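Local coordinates for probable endoglucanase (Gluconacetobacter xylinus, PDB 1WZZ), which hydrolyses internal beta-1,4-glucosidic linkages in carboxymethyl-cellulose as a family 8 endoglucanase required for cellulose biosynthesis, at residues A[47-52]-A[102-107]; A[53-58]-A[69-74]; A[62-67]-A[120-125]; A[84-89]-A[132-137]. All coordinates share one frame; numbering follows the deposited sequence.

In the fold
The four contacts illustrate how an (alpha/alpha)6 barrel keeps an active site at one end of its helices. Interaction 1 joins the N-terminal turns of helices 48-61 and 105-122, where the probable catalytic acids lie. Interaction 2 continues along helix 48-61, pairing it with helix 64-77, its centre about 11 Å from that of interaction 1. Interaction 3, its centre about 10 Å from that of interaction 2 and 20 Å from that of interaction 1, packs the start of helix 64-77 against the end of helix 105-122. Interaction 4, centred about 9 Å from interaction 1, ties the 84-89 loop to helix 125-142. Interactions 1, 3 and 4 interlace along the chain, as do 2 and 3, holding sequence-distant helices together behind the active site.

Interaction 1 (A[47-52]-A[102-107]); sequences HSEGQG and NNATDG
Glu49 and Asp106 turn their carboxylates across each other, the two planes 82° apart, so that a single oxygen from each faces the other: Glu49 OE1 lies 2.8 Å from Asp106 OD1. The Glu49 chain reaches this position through a bend at its second torsion (chi2 100°), which brings the acid end up against Asp106 and Ala104. There OE1 also comes to 3.3 Å from the methyl group CB of Ala104. Asp106 holds its CG between its own backbone N and carbonyl carbon (chi1 64°), and its OD1 receives a weak bond from Gly107 N. Behind the acids the two helix starts are close, with the CA atoms of Glu49 and Gly107 4.0 Å apart; Ser48 OG packs on Gly107 CA at 3.7 Å, space that a side chain at Gly107 would claim. A water links the two segments, 2.8 Å from Ser48 OG and accepting from Ala104 N at 2.9 Å. With an alanine at Glu49, Asp106 OD1 is likely to lose the carboxylate that faces it and the Ala104 methyl its cover. Glu49 is the proton donor by similarity and Asp106 the predicted nucleophile, and two acid oxygens held this close together between the helix starts are consistent with a catalytic centre at this place.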
loop_
_atom_site.group_PDB
_atom_site.type_symbol
_atom_site.label_atom_id
_atom_site.label_comp_id
_atom_site.label_asym_id
_atom_site.label_seq_id
_atom_site.Cartn_x
_atom_site.Cartn_y
_atom_site.Cartn_z
ATOM N N HIS A 47 -9.636 8.438 4.343
ATOM C CA HIS A 47 -8.431 8.801 3.594
ATOM C C HIS A 47 -8.439 8.191 2.218
ATOM O O HIS A 47 -9.225 7.283 1.937
ATOM C CB HIS A 47 -7.195 8.300 4.307
ATOM C CG HIS A 47 -7.038 8.845 5.687
ATOM N ND1 HIS A 47 -7.799 8.401 6.747
ATOM C CD2 HIS A 47 -6.204 9.788 6.183
ATOM C CE1 HIS A 47 -7.431 9.044 7.842
ATOM N NE2 HIS A 47 -6.466 9.888 7.528
ATOM N N SER A 48 -7.556 8.672 1.343
ATOM C CA SER A 48 -7.531 8.078 0.014
ATOM C C SER A 48 -7.134 6.605 0.110
ATOM O O SER A 48 -7.638 5.787 -0.650
ATOM C CB SER A 48 -6.587 8.846 -0.925
ATOM O OG SER A 48 -5.252 8.893 -0.424
ATOM N N GLU A 49 -6.231 6.262 1.034
ATOM C CA GLU A 49 -5.839 4.859 1.196
ATOM C C GLU A 49 -7.020 3.972 1.597
ATOM O O GLU A 49 -7.194 2.868 1.077
ATOM C CB GLU A 49 -4.747 4.728 2.266
ATOM C CG GLU A 49 -3.396 5.208 1.790
ATOM C CD GLU A 49 -3.065 6.609 2.259
ATOM O OE1 GLU A 49 -1.844 6.874 2.387
ATOM O OE2 GLU A 49 -4.005 7.434 2.487
ATOM N N GLY A 50 -7.833 4.473 2.515
ATOM C CA GLY A 50 -8.993 3.711 2.980
ATOM C C GLY A 50 -9.967 3.454 1.855
ATOM O O GLY A 50 -10.486 2.348 1.729
ATOM N N GLN A 51 -10.271 4.477 1.059
ATOM C CA GLN A 51 -11.172 4.276 -0.068
ATOM C C GLN A 51 -10.558 3.273 -1.032
ATOM O O GLN A 51 -11.242 2.414 -1.557
ATOM C CB GLN A 51 -11.411 5.597 -0.812
ATOM C CG GLN A 51 -12.164 6.640 -0.025
ATOM C CD GLN A 51 -13.425 6.118 0.635
ATOM O OE1 GLN A 51 -13.479 6.054 1.856
ATOM N NE2 GLN A 51 -14.445 5.764 -0.164
ATOM N N GLY A 52 -9.253 3.401 -1.270
ATOM C CA GLY A 52 -8.568 2.500 -2.183
ATOM C C GLY A 52 -8.593 1.050 -1.734
ATOM O O GLY A 52 -8.837 0.122 -2.524
ATOM N N ASN A 102 -2.855 17.790 -0.488
ATOM C CA ASN A 102 -1.711 16.915 -0.789
ATOM C C ASN A 102 -2.223 15.484 -0.957
ATOM O O ASN A 102 -3.171 15.068 -0.292
ATOM C CB ASN A 102 -0.684 16.964 0.351
ATOM C CG ASN A 102 0.702 16.525 -0.094
ATOM O OD1 ASN A 102 1.012 16.519 -1.276
ATOM N ND2 ASN A 102 1.546 16.165 0.868
ATOM N N ASN A 103 -1.573 14.734 -1.845
ATOM C CA ASN A 103 -1.962 13.351 -2.105
ATOM C C ASN A 103 -1.018 12.386 -1.396
ATOM O O ASN A 103 0.047 12.777 -0.898
ATOM C CB ASN A 103 -1.866 13.056 -3.625
ATOM C CG ASN A 103 -0.433 13.171 -4.153
ATOM O OD1 ASN A 103 0.169 14.246 -4.103
ATOM N ND2 ASN A 103 0.121 12.056 -4.662
ATOM N N ALA A 104 -1.439 11.123 -1.336
ATOM C CA ALA A 104 -0.588 10.029 -0.825
ATOM C C ALA A 104 -0.563 9.067 -1.999
ATOM O O ALA A 104 -1.586 8.493 -2.374
ATOM C CB ALA A 104 -1.186 9.358 0.386
ATOM N N THR A 105 0.619 8.851 -2.559
ATOM C CA THR A 105 0.723 8.034 -3.745
ATOM C C THR A 105 0.207 6.610 -3.622
ATOM O O THR A 105 -0.321 6.060 -4.597
ATOM C CB THR A 105 2.182 8.112 -4.279
ATOM O OG1 THR A 105 2.443 9.462 -4.690
ATOM C CG2 THR A 105 2.388 7.153 -5.469
ATOM N N ASP A 106 0.293 6.004 -2.442
ATOM C CA ASP A 106 -0.245 4.655 -2.376
ATOM C C ASP A 106 -1.769 4.684 -2.490
ATOM O O ASP A 106 -2.353 3.778 -3.063
ATOM C CB ASP A 106 0.233 3.919 -1.116
ATOM C CG ASP A 106 -0.229 4.524 0.149
ATOM O OD1 ASP A 106 -0.512 5.740 0.236
ATOM O OD2 ASP A 106 -0.313 3.737 1.125
ATOM N N GLY A 107 -2.384 5.726 -1.961
ATOM C CA GLY A 107 -3.833 5.875 -2.076
ATOM C C GLY A 107 -4.208 6.005 -3.556
ATOM O O GLY A 107 -5.132 5.360 -4.034
HETATM O O HOH W 1 -4.018 10.404 -2.374
#

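Interaction 2 (A[53-58]-A[69-74]); sequences YGMLFA and SMWMWA
Met55 and Met70, both present as selenomethionine, run side by side with opposite headings between two nearly antiparallel helices (154°) of the (alpha/alpha)6 barrel. Their stems meet at Met55 CG and Met70 CB, 3.8 Å apart. Beyond this point a bend at chi3 (57°) carries Met55 CE to 3.7 Å from Trp71 CE3, an apolar contact, while Met55 SE makes an oblique Met-aromatic contact, 5.3 Å from the centroid of the six-membered ring of Trp71. Met70 runs the other way and lays its selenium over Gly54, 3.7 Å from the CA; a CB on Gly54 would collide with it. A leucine in place of Trp71 would probably leave the end of Met55 poorly covered and free to turn. Further out, Tyr127, Leu115 and a cation-pi partner, Arg75, position the indole, while Gln51 donates to the backbone oxygen of Met70 and Trp23 packs on Ala58 and Met70. Met70 CE and Ala58 CB are 3.5 Å apart, tighter than usual for two carbons.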
loop_
_atom_site.group_PDB
_atom_site.type_symbol
_atom_site.label_atom_id
_atom_site.label_comp_id
_atom_site.label_asym_id
_atom_site.label_seq_id
_atom_site.Cartn_x
_atom_site.Cartn_y
_atom_site.Cartn_z
ATOM N N TYR A 53 -8.313 0.830 -0.461
ATOM C CA TYR A 53 -8.362 -0.530 0.049
ATOM C C TYR A 53 -9.784 -1.069 -0.055
ATOM O O TYR A 53 -9.986 -2.173 -0.537
ATOM C CB TYR A 53 -7.943 -0.571 1.528
ATOM C CG TYR A 53 -6.451 -0.465 1.739
ATOM C CD1 TYR A 53 -5.563 -1.277 1.031
ATOM C CD2 TYR A 53 -5.940 0.444 2.656
ATOM C CE1 TYR A 53 -4.174 -1.173 1.239
ATOM C CE2 TYR A 53 -4.572 0.557 2.876
ATOM C CZ TYR A 53 -3.701 -0.245 2.167
ATOM O OH TYR A 53 -2.349 -0.075 2.384
ATOM N N GLY A 54 -10.749 -0.286 0.411
ATOM C CA GLY A 54 -12.126 -0.740 0.364
ATOM C C GLY A 54 -12.559 -1.070 -1.050
ATOM O O GLY A 54 -13.175 -2.112 -1.282
HETATM N N MSE A 55 -12.251 -0.176 -2.001
HETATM C CA MSE A 55 -12.611 -0.429 -3.380
HETATM C C MSE A 55 -11.932 -1.696 -3.900
HETATM O O MSE A 55 -12.518 -2.490 -4.615
HETATM C CB MSE A 55 -12.224 0.779 -4.250
HETATM C CG MSE A 55 -13.149 1.959 -3.989
HETATM SE SE MSE A 55 -12.449 3.610 -4.791
HETATM C CE MSE A 55 -12.315 3.029 -6.602
ATOM N N LEU A 56 -10.669 -1.881 -3.538
ATOM C CA LEU A 56 -9.980 -3.068 -4.016
ATOM C C LEU A 56 -10.645 -4.326 -3.470
ATOM O O LEU A 56 -10.830 -5.313 -4.186
ATOM C CB LEU A 56 -8.503 -3.027 -3.581
ATOM C CG LEU A 56 -7.720 -4.295 -3.910
ATOM C CD1 LEU A 56 -7.574 -4.483 -5.424
ATOM C CD2 LEU A 56 -6.343 -4.180 -3.266
ATOM N N PHE A 57 -11.000 -4.283 -2.195
ATOM C CA PHE A 57 -11.625 -5.433 -1.551
ATOM C C PHE A 57 -13.006 -5.710 -2.173
ATOM O O PHE A 57 -13.335 -6.864 -2.445
ATOM C CB PHE A 57 -11.792 -5.183 -0.052
ATOM C CG PHE A 57 -10.507 -4.892 0.668
ATOM C CD1 PHE A 57 -9.268 -5.256 0.104
ATOM C CD2 PHE A 57 -10.531 -4.274 1.920
ATOM C CE1 PHE A 57 -8.077 -5.000 0.784
ATOM C CE2 PHE A 57 -9.325 -4.017 2.617
ATOM C CZ PHE A 57 -8.106 -4.384 2.040
ATOM N N ALA A 58 -13.812 -4.667 -2.376
ATOM C CA ALA A 58 -15.133 -4.874 -2.987
ATOM C C ALA A 58 -15.008 -5.431 -4.408
ATOM O O ALA A 58 -15.752 -6.334 -4.803
ATOM C CB ALA A 58 -15.943 -3.562 -2.986
ATOM N N SER A 69 -20.572 2.758 -4.607
ATOM C CA SER A 69 -20.755 3.708 -3.537
ATOM C C SER A 69 -19.425 4.313 -3.089
ATOM O O SER A 69 -19.323 5.527 -2.923
ATOM C CB SER A 69 -21.443 3.032 -2.343
ATOM O OG SER A 69 -21.712 3.963 -1.295
HETATM N N MSE A 70 -18.406 3.477 -2.885
HETATM C CA MSE A 70 -17.118 3.992 -2.433
HETATM C C MSE A 70 -16.409 4.813 -3.489
HETATM O O MSE A 70 -15.740 5.789 -3.159
HETATM C CB MSE A 70 -16.194 2.850 -1.973
HETATM C CG MSE A 70 -16.721 2.167 -0.724
HETATM SE SE MSE A 70 -15.486 0.762 -0.125
HETATM C CE MSE A 70 -16.015 -0.491 -1.401
ATOM N N TRP A 71 -16.522 4.416 -4.738
ATOM C CA TRP A 71 -15.858 5.173 -5.803
ATOM C C TRP A 71 -16.558 6.513 -5.995
ATOM O O TRP A 71 -15.917 7.569 -6.114
ATOM C CB TRP A 71 -15.872 4.356 -7.086
ATOM C CG TRP A 71 -15.398 5.080 -8.307
ATOM C CD1 TRP A 71 -15.955 5.002 -9.542
ATOM C CD2 TRP A 71 -14.263 5.980 -8.434
ATOM N NE1 TRP A 71 -15.260 5.784 -10.440
ATOM C CE2 TRP A 71 -14.222 6.398 -9.792
ATOM C CE3 TRP A 71 -13.293 6.473 -7.544
ATOM C CZ2 TRP A 71 -13.249 7.287 -10.283
ATOM C CZ3 TRP A 71 -12.318 7.368 -8.043
ATOM C CH2 TRP A 71 -12.318 7.760 -9.400
HETATM N N MSE A 72 -17.880 6.494 -6.029
HETATM C CA MSE A 72 -18.559 7.781 -6.152
HETATM C C MSE A 72 -18.153 8.701 -4.991
HETATM O O MSE A 72 -17.916 9.891 -5.201
HETATM C CB MSE A 72 -20.086 7.601 -6.184
HETATM C CG MSE A 72 -20.825 8.916 -6.241
HETATM SE SE MSE A 72 -22.712 8.595 -6.509
HETATM C CE MSE A 72 -23.221 8.322 -4.673
ATOM N N TRP A 73 -18.031 8.172 -3.767
ATOM C CA TRP A 73 -17.647 9.003 -2.632
ATOM C C TRP A 73 -16.211 9.529 -2.808
ATOM O O TRP A 73 -15.934 10.718 -2.570
ATOM C CB TRP A 73 -17.741 8.234 -1.305
ATOM C CG TRP A 73 -17.557 9.151 -0.106
ATOM C CD1 TRP A 73 -18.546 9.823 0.574
ATOM C CD2 TRP A 73 -16.318 9.584 0.479
ATOM N NE1 TRP A 73 -17.997 10.637 1.530
ATOM C CE2 TRP A 73 -16.634 10.515 1.494
ATOM C CE3 TRP A 73 -14.968 9.280 0.240
ATOM C CZ2 TRP A 73 -15.659 11.144 2.266
ATOM C CZ3 TRP A 73 -14.002 9.907 1.011
ATOM C CH2 TRP A 73 -14.349 10.829 2.011
ATOM N N ALA A 74 -15.297 8.656 -3.203
ATOM C CA ALA A 74 -13.917 9.099 -3.393
ATOM C C ALA A 74 -13.784 10.145 -4.498
ATOM O O ALA A 74 -13.061 11.137 -4.328
ATOM C CB ALA A 74 -13.004 7.881 -3.695
#

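Interaction 3 (A[62-67]-A[120-125]); sequences GDLASF and KRFQRP
Phe122 sends its CG anti to its carbonyl carbon (chi1 -56°) and Leu64 sends its CG anti to its backbone N (chi1 176°), torsions that lay the leucine across the ring. Leu64 CB stands 3.9 Å from the centroid of the Phe122 ring and only 15° off its normal, a CH-pi contact, and on the same face Leu64 CD1 approaches Phe122 CD2 at 3.6 Å. Arg121 CG lies over the rim of the opposite face. The far end of the ring, CZ, reaches the backbone of the turn, 3.6 Å from Leu64 N, while Gly62 C lies at the ring edge. Arg121, extended as far as NE, lays one face of its guanidinium over Gly62 CA, with NE 3.5 Å from that CA. The glycine has a positive phi in a Schellman motif that ends one helix, and a side chain on it would run into Arg121 NH2. Asp63 then caps the next helix, its OD1 accepting from Ser66 N at 3.1 Å from above the carboxylate plane. The same aspartate forms a salt bridge with Arg27 of helix 18-30. The contact thus fits the tight turn between helices 48-61 and 64-77 to the C-terminal end of helix 105-122, and Phe67 carries the packing inward among helices 48-61 and 105-122.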
loop_
_atom_site.group_PDB
_atom_site.type_symbol
_atom_site.label_atom_id
_atom_site.label_comp_id
_atom_site.label_asym_id
_atom_site.label_seq_id
_atom_site.Cartn_x
_atom_site.Cartn_y
_atom_site.Cartn_z
ATOM N N GLY A 62 -16.325 -9.111 -5.697
ATOM C CA GLY A 62 -17.445 -9.074 -6.629
ATOM C C GLY A 62 -18.641 -8.274 -6.141
ATOM O O GLY A 62 -19.772 -8.476 -6.611
ATOM N N ASP A 63 -18.410 -7.353 -5.215
ATOM C CA ASP A 63 -19.478 -6.538 -4.657
ATOM C C ASP A 63 -19.551 -5.218 -5.427
ATOM O O ASP A 63 -18.959 -4.214 -5.035
ATOM C CB ASP A 63 -19.186 -6.287 -3.184
ATOM C CG ASP A 63 -20.283 -5.542 -2.472
ATOM O OD1 ASP A 63 -21.251 -5.069 -3.121
ATOM O OD2 ASP A 63 -20.181 -5.430 -1.227
ATOM N N LEU A 64 -20.297 -5.219 -6.522
ATOM C CA LEU A 64 -20.411 -4.005 -7.339
ATOM C C LEU A 64 -21.127 -2.851 -6.647
ATOM O O LEU A 64 -20.707 -1.699 -6.764
ATOM C CB LEU A 64 -21.110 -4.345 -8.664
ATOM C CG LEU A 64 -21.400 -3.153 -9.593
ATOM C CD1 LEU A 64 -20.102 -2.373 -9.952
ATOM C CD2 LEU A 64 -22.075 -3.700 -10.860
ATOM N N ALA A 65 -22.204 -3.128 -5.913
ATOM C CA ALA A 65 -22.928 -2.058 -5.235
ATOM C C ALA A 65 -22.035 -1.267 -4.269
ATOM O O ALA A 65 -22.054 -0.024 -4.247
ATOM C CB ALA A 65 -24.153 -2.642 -4.492
ATOM N N SER A 66 -21.248 -1.968 -3.452
ATOM C CA SER A 66 -20.374 -1.266 -2.513
ATOM C C SER A 66 -19.253 -0.534 -3.267
ATOM O O SER A 66 -18.866 0.569 -2.869
ATOM C CB SER A 66 -19.744 -2.251 -1.511
ATOM O OG SER A 66 -20.753 -2.821 -0.682
ATOM N N PHE A 67 -18.729 -1.165 -4.304
ATOM C CA PHE A 67 -17.666 -0.537 -5.100
ATOM C C PHE A 67 -18.152 0.807 -5.661
ATOM O O PHE A 67 -17.463 1.826 -5.562
ATOM C CB PHE A 67 -17.239 -1.426 -6.260
ATOM C CG PHE A 67 -16.078 -0.869 -7.013
ATOM C CD1 PHE A 67 -14.776 -1.214 -6.666
ATOM C CD2 PHE A 67 -16.288 0.076 -8.020
ATOM C CE1 PHE A 67 -13.695 -0.627 -7.310
ATOM C CE2 PHE A 67 -15.219 0.680 -8.667
ATOM C CZ PHE A 67 -13.918 0.333 -8.319
ATOM N N LYS A 120 -12.545 -4.726 -15.277
ATOM C CA LYS A 120 -12.505 -6.035 -15.910
ATOM C C LYS A 120 -13.577 -6.965 -15.333
ATOM O O LYS A 120 -14.326 -7.613 -16.077
ATOM C CB LYS A 120 -11.122 -6.669 -15.737
ATOM C CG LYS A 120 -10.978 -7.973 -16.546
ATOM C CD LYS A 120 -9.657 -8.699 -16.311
ATOM C CE LYS A 120 -9.578 -9.936 -17.217
ATOM N NZ LYS A 120 -8.326 -10.727 -17.016
ATOM N N ARG A 121 -13.678 -7.017 -14.014
ATOM C CA ARG A 121 -14.637 -7.919 -13.386
ATOM C C ARG A 121 -16.095 -7.608 -13.670
ATOM O O ARG A 121 -16.912 -8.527 -13.867
ATOM C CB ARG A 121 -14.440 -7.937 -11.878
ATOM C CG ARG A 121 -15.414 -8.860 -11.188
ATOM C CD ARG A 121 -14.841 -9.366 -9.901
ATOM N NE ARG A 121 -15.669 -10.443 -9.372
ATOM C CZ ARG A 121 -15.273 -11.263 -8.411
ATOM N NH1 ARG A 121 -14.063 -11.119 -7.893
ATOM N NH2 ARG A 121 -16.087 -12.209 -7.964
ATOM N N PHE A 122 -16.425 -6.330 -13.694
ATOM C CA PHE A 122 -17.802 -5.901 -13.900
ATOM C C PHE A 122 -18.115 -5.435 -15.330
ATOM O O PHE A 122 -19.235 -4.982 -15.580
ATOM C CB PHE A 122 -18.133 -4.776 -12.906
ATOM C CG PHE A 122 -17.898 -5.156 -11.453
ATOM C CD1 PHE A 122 -18.471 -6.302 -10.925
ATOM C CD2 PHE A 122 -17.129 -4.336 -10.620
ATOM C CE1 PHE A 122 -18.285 -6.636 -9.574
ATOM C CE2 PHE A 122 -16.935 -4.659 -9.251
ATOM C CZ PHE A 122 -17.515 -5.804 -8.742
ATOM N N GLN A 123 -17.134 -5.540 -16.231
ATOM C CA GLN A 123 -17.288 -5.127 -17.641
ATOM C C GLN A 123 -17.756 -3.676 -17.704
ATOM O O GLN A 123 -18.784 -3.327 -18.327
ATOM C CB GLN A 123 -18.292 -6.045 -18.350
ATOM C CG GLN A 123 -17.787 -7.477 -18.457
ATOM C CD GLN A 123 -18.771 -8.407 -19.152
ATOM O OE1 GLN A 123 -18.409 -9.509 -19.568
ATOM N NE2 GLN A 123 -20.022 -7.971 -19.273
ATOM N N ARG A 124 -16.984 -2.821 -17.036
ATOM C CA ARG A 124 -17.274 -1.403 -16.951
ATOM C C ARG A 124 -16.129 -0.635 -17.595
ATOM O O ARG A 124 -15.117 -0.339 -16.963
ATOM C CB ARG A 124 -17.407 -0.992 -15.480
ATOM C CG ARG A 124 -18.686 -1.425 -14.807
ATOM C CD ARG A 124 -19.851 -0.553 -15.239
ATOM N NE ARG A 124 -19.674 0.845 -14.865
ATOM C CZ ARG A 124 -20.302 1.447 -13.860
ATOM N NH1 ARG A 124 -20.077 2.727 -13.592
ATOM N NH2 ARG A 124 -21.177 0.772 -13.123
ATOM N N PRO A 125 -16.277 -0.272 -18.878
ATOM C CA PRO A 125 -15.200 0.467 -19.538
ATOM C C PRO A 125 -14.877 1.833 -18.947
ATOM O O PRO A 125 -13.750 2.331 -19.110
ATOM C CB PRO A 125 -15.668 0.534 -21.013
ATOM C CG PRO A 125 -17.168 0.492 -20.874
ATOM C CD PRO A 125 -17.395 -0.542 -19.802
#

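Interaction 4 (A[84-89]-A[132-137]); sequences KLFSWR and MAIYGD
Lys84 brings the irregular 84-89 segment against the 132-137 segment of helix 125-142, its CA 5.0 Å from that of Ile134, before the chain passes through extended conformations at Leu85 and Phe86. Its backbone N donates to Asp137 OD2 at 2.8 Å, with an angle of 151° at the hydrogen; the bond arrives on the anti side of the carboxylate, 25° out of its plane. The aspartate thereby ties the loop to the helix, and the bond is made by the main chain; Lys84 NZ lies 5.7 Å from the same OD2, not in contact with it. What the lysine adds is its aliphatic stem, with CG 3.8 Å from Ala133 CB. Leu85 reaches back to the helix, placing CD2 4.0 Å from Asp137 CB. Phe86 and Ile134 cross at about a right angle, and Ile134 CD1 meets the rim of the ring in its plane, 3.7 Å from Phe86 CE1. Helix 105-122 supports the same patch: Asp108 OD1 accepts from Phe86 N, and the Phe86 side chain touches Ile111. A few residues on, Trp88 forms backbone bonds with Ser48 and Asn102. In the (alpha/alpha)6 barrel of this family 8 enzyme, the loop between helix 64-77 and strand 89-91 thus packs on helix 125-142 near the catalytic end, with the Phe86 side chain about 8 Å from that of Glu49.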
loop_
_atom_site.group_PDB
_atom_site.type_symbol
_atom_site.label_atom_id
_atom_site.label_comp_id
_atom_site.label_asym_id
_atom_site.label_seq_id
_atom_site.Cartn_x
_atom_site.Cartn_y
_atom_site.Cartn_z
ATOM N N LYS A 84 -5.842 13.980 -11.666
ATOM C CA LYS A 84 -6.692 12.873 -11.255
ATOM C C LYS A 84 -6.272 12.217 -9.949
ATOM O O LYS A 84 -6.831 11.190 -9.578
ATOM C CB LYS A 84 -6.751 11.837 -12.383
ATOM C CG LYS A 84 -7.463 12.351 -13.659
ATOM C CD LYS A 84 -8.968 12.481 -13.407
ATOM C CE LYS A 84 -9.735 12.976 -14.642
ATOM N NZ LYS A 84 -9.503 14.426 -14.881
ATOM N N LEU A 85 -5.295 12.803 -9.262
ATOM C CA LEU A 85 -4.873 12.255 -7.966
ATOM C C LEU A 85 -5.884 12.660 -6.905
ATOM O O LEU A 85 -6.848 13.419 -7.169
ATOM C CB LEU A 85 -3.466 12.740 -7.601
ATOM C CG LEU A 85 -2.462 12.515 -8.729
ATOM C CD1 LEU A 85 -1.037 12.942 -8.304
ATOM C CD2 LEU A 85 -2.512 11.010 -9.114
ATOM N N PHE A 86 -5.690 12.140 -5.701
ATOM C CA PHE A 86 -6.623 12.378 -4.610
ATOM C C PHE A 86 -6.063 13.083 -3.391
ATOM O O PHE A 86 -4.950 12.785 -2.954
ATOM C CB PHE A 86 -7.188 11.023 -4.130
ATOM C CG PHE A 86 -7.862 10.234 -5.210
ATOM C CD1 PHE A 86 -7.112 9.503 -6.154
ATOM C CD2 PHE A 86 -9.260 10.290 -5.354
ATOM C CE1 PHE A 86 -7.749 8.857 -7.235
ATOM C CE2 PHE A 86 -9.899 9.640 -6.427
ATOM C CZ PHE A 86 -9.142 8.928 -7.370
ATOM N N SER A 87 -6.855 14.001 -2.812
ATOM C CA SER A 87 -6.436 14.638 -1.559
ATOM C C SER A 87 -6.385 13.451 -0.575
ATOM O O SER A 87 -7.221 12.543 -0.630
ATOM C CB SER A 87 -7.465 15.704 -1.141
ATOM O OG SER A 87 -7.416 16.758 -2.094
ATOM N N TRP A 88 -5.412 13.470 0.325
ATOM C CA TRP A 88 -5.181 12.331 1.199
ATOM C C TRP A 88 -6.121 12.105 2.351
ATOM O O TRP A 88 -6.317 10.965 2.765
ATOM C CB TRP A 88 -3.730 12.366 1.707
ATOM C CG TRP A 88 -3.508 13.296 2.863
ATOM C CD1 TRP A 88 -3.480 14.667 2.844
ATOM C CD2 TRP A 88 -3.332 12.908 4.230
ATOM N NE1 TRP A 88 -3.299 15.154 4.130
ATOM C CE2 TRP A 88 -3.207 14.091 4.993
ATOM C CE3 TRP A 88 -3.274 11.674 4.881
ATOM C CZ2 TRP A 88 -3.024 14.074 6.386
ATOM C CZ3 TRP A 88 -3.094 11.658 6.276
ATOM C CH2 TRP A 88 -2.972 12.852 7.002
ATOM N N ARG A 89 -6.735 13.176 2.830
ATOM C CA ARG A 89 -7.590 13.069 4.003
ATOM C C ARG A 89 -8.876 13.888 3.992
ATOM O O ARG A 89 -8.917 15.002 3.472
ATOM C CB ARG A 89 -6.752 13.453 5.225
ATOM C CG ARG A 89 -7.491 13.322 6.547
ATOM C CD ARG A 89 -6.519 13.371 7.713
ATOM N NE ARG A 89 -5.976 14.704 7.928
ATOM C CZ ARG A 89 -5.153 15.016 8.930
ATOM N NH1 ARG A 89 -4.787 14.085 9.798
ATOM N NH2 ARG A 89 -4.700 16.257 9.069
HETATM N N MSE A 132 -6.901 4.465 -16.022
HETATM C CA MSE A 132 -5.864 5.010 -16.885
HETATM C C MSE A 132 -5.596 6.494 -16.621
HETATM O O MSE A 132 -4.443 6.924 -16.686
HETATM C CB MSE A 132 -6.244 4.798 -18.360
HETATM C CG MSE A 132 -6.164 3.361 -18.718
HETATM SE SE MSE A 132 -6.824 3.062 -20.528
HETATM C CE MSE A 132 -8.495 3.861 -20.428
ATOM N N ALA A 133 -6.655 7.247 -16.322
ATOM C CA ALA A 133 -6.513 8.695 -16.079
ATOM C C ALA A 133 -5.698 8.951 -14.803
ATOM O O ALA A 133 -4.827 9.833 -14.763
ATOM C CB ALA A 133 -7.906 9.330 -15.997
ATOM N N ILE A 134 -5.949 8.149 -13.773
ATOM C CA ILE A 134 -5.150 8.284 -12.542
ATOM C C ILE A 134 -3.701 7.874 -12.834
ATOM O O ILE A 134 -2.760 8.582 -12.468
ATOM C CB ILE A 134 -5.733 7.359 -11.394
ATOM C CG1 ILE A 134 -7.138 7.837 -10.990
ATOM C CG2 ILE A 134 -4.803 7.377 -10.173
ATOM C CD1 ILE A 134 -7.962 6.775 -10.242
ATOM N N TYR A 135 -3.495 6.716 -13.455
ATOM C CA TYR A 135 -2.131 6.287 -13.756
ATOM C C TYR A 135 -1.334 7.328 -14.547
ATOM O O TYR A 135 -0.131 7.537 -14.304
ATOM C CB TYR A 135 -2.147 4.955 -14.534
ATOM C CG TYR A 135 -2.525 3.735 -13.695
ATOM C CD1 TYR A 135 -1.918 3.501 -12.460
ATOM C CD2 TYR A 135 -3.447 2.802 -14.157
ATOM C CE1 TYR A 135 -2.222 2.346 -11.703
ATOM C CE2 TYR A 135 -3.758 1.645 -13.409
ATOM C CZ TYR A 135 -3.130 1.437 -12.185
ATOM O OH TYR A 135 -3.418 0.290 -11.445
ATOM N N GLY A 136 -1.991 7.983 -15.504
ATOM C CA GLY A 136 -1.282 8.989 -16.295
ATOM C C GLY A 136 -0.699 10.089 -15.437
ATOM O O GLY A 136 0.432 10.534 -15.665
ATOM N N ASP A 137 -1.457 10.534 -14.441
ATOM C CA ASP A 137 -0.999 11.573 -13.552
ATOM C C ASP A 137 -0.005 11.040 -12.517
ATOM O O ASP A 137 0.901 11.747 -12.139
ATOM C CB ASP A 137 -2.188 12.302 -12.886
ATOM C CG ASP A 137 -2.820 13.337 -13.826
ATOM O OD1 ASP A 137 -2.085 13.874 -14.692
ATOM O OD2 ASP A 137 -4.019 13.618 -13.700
#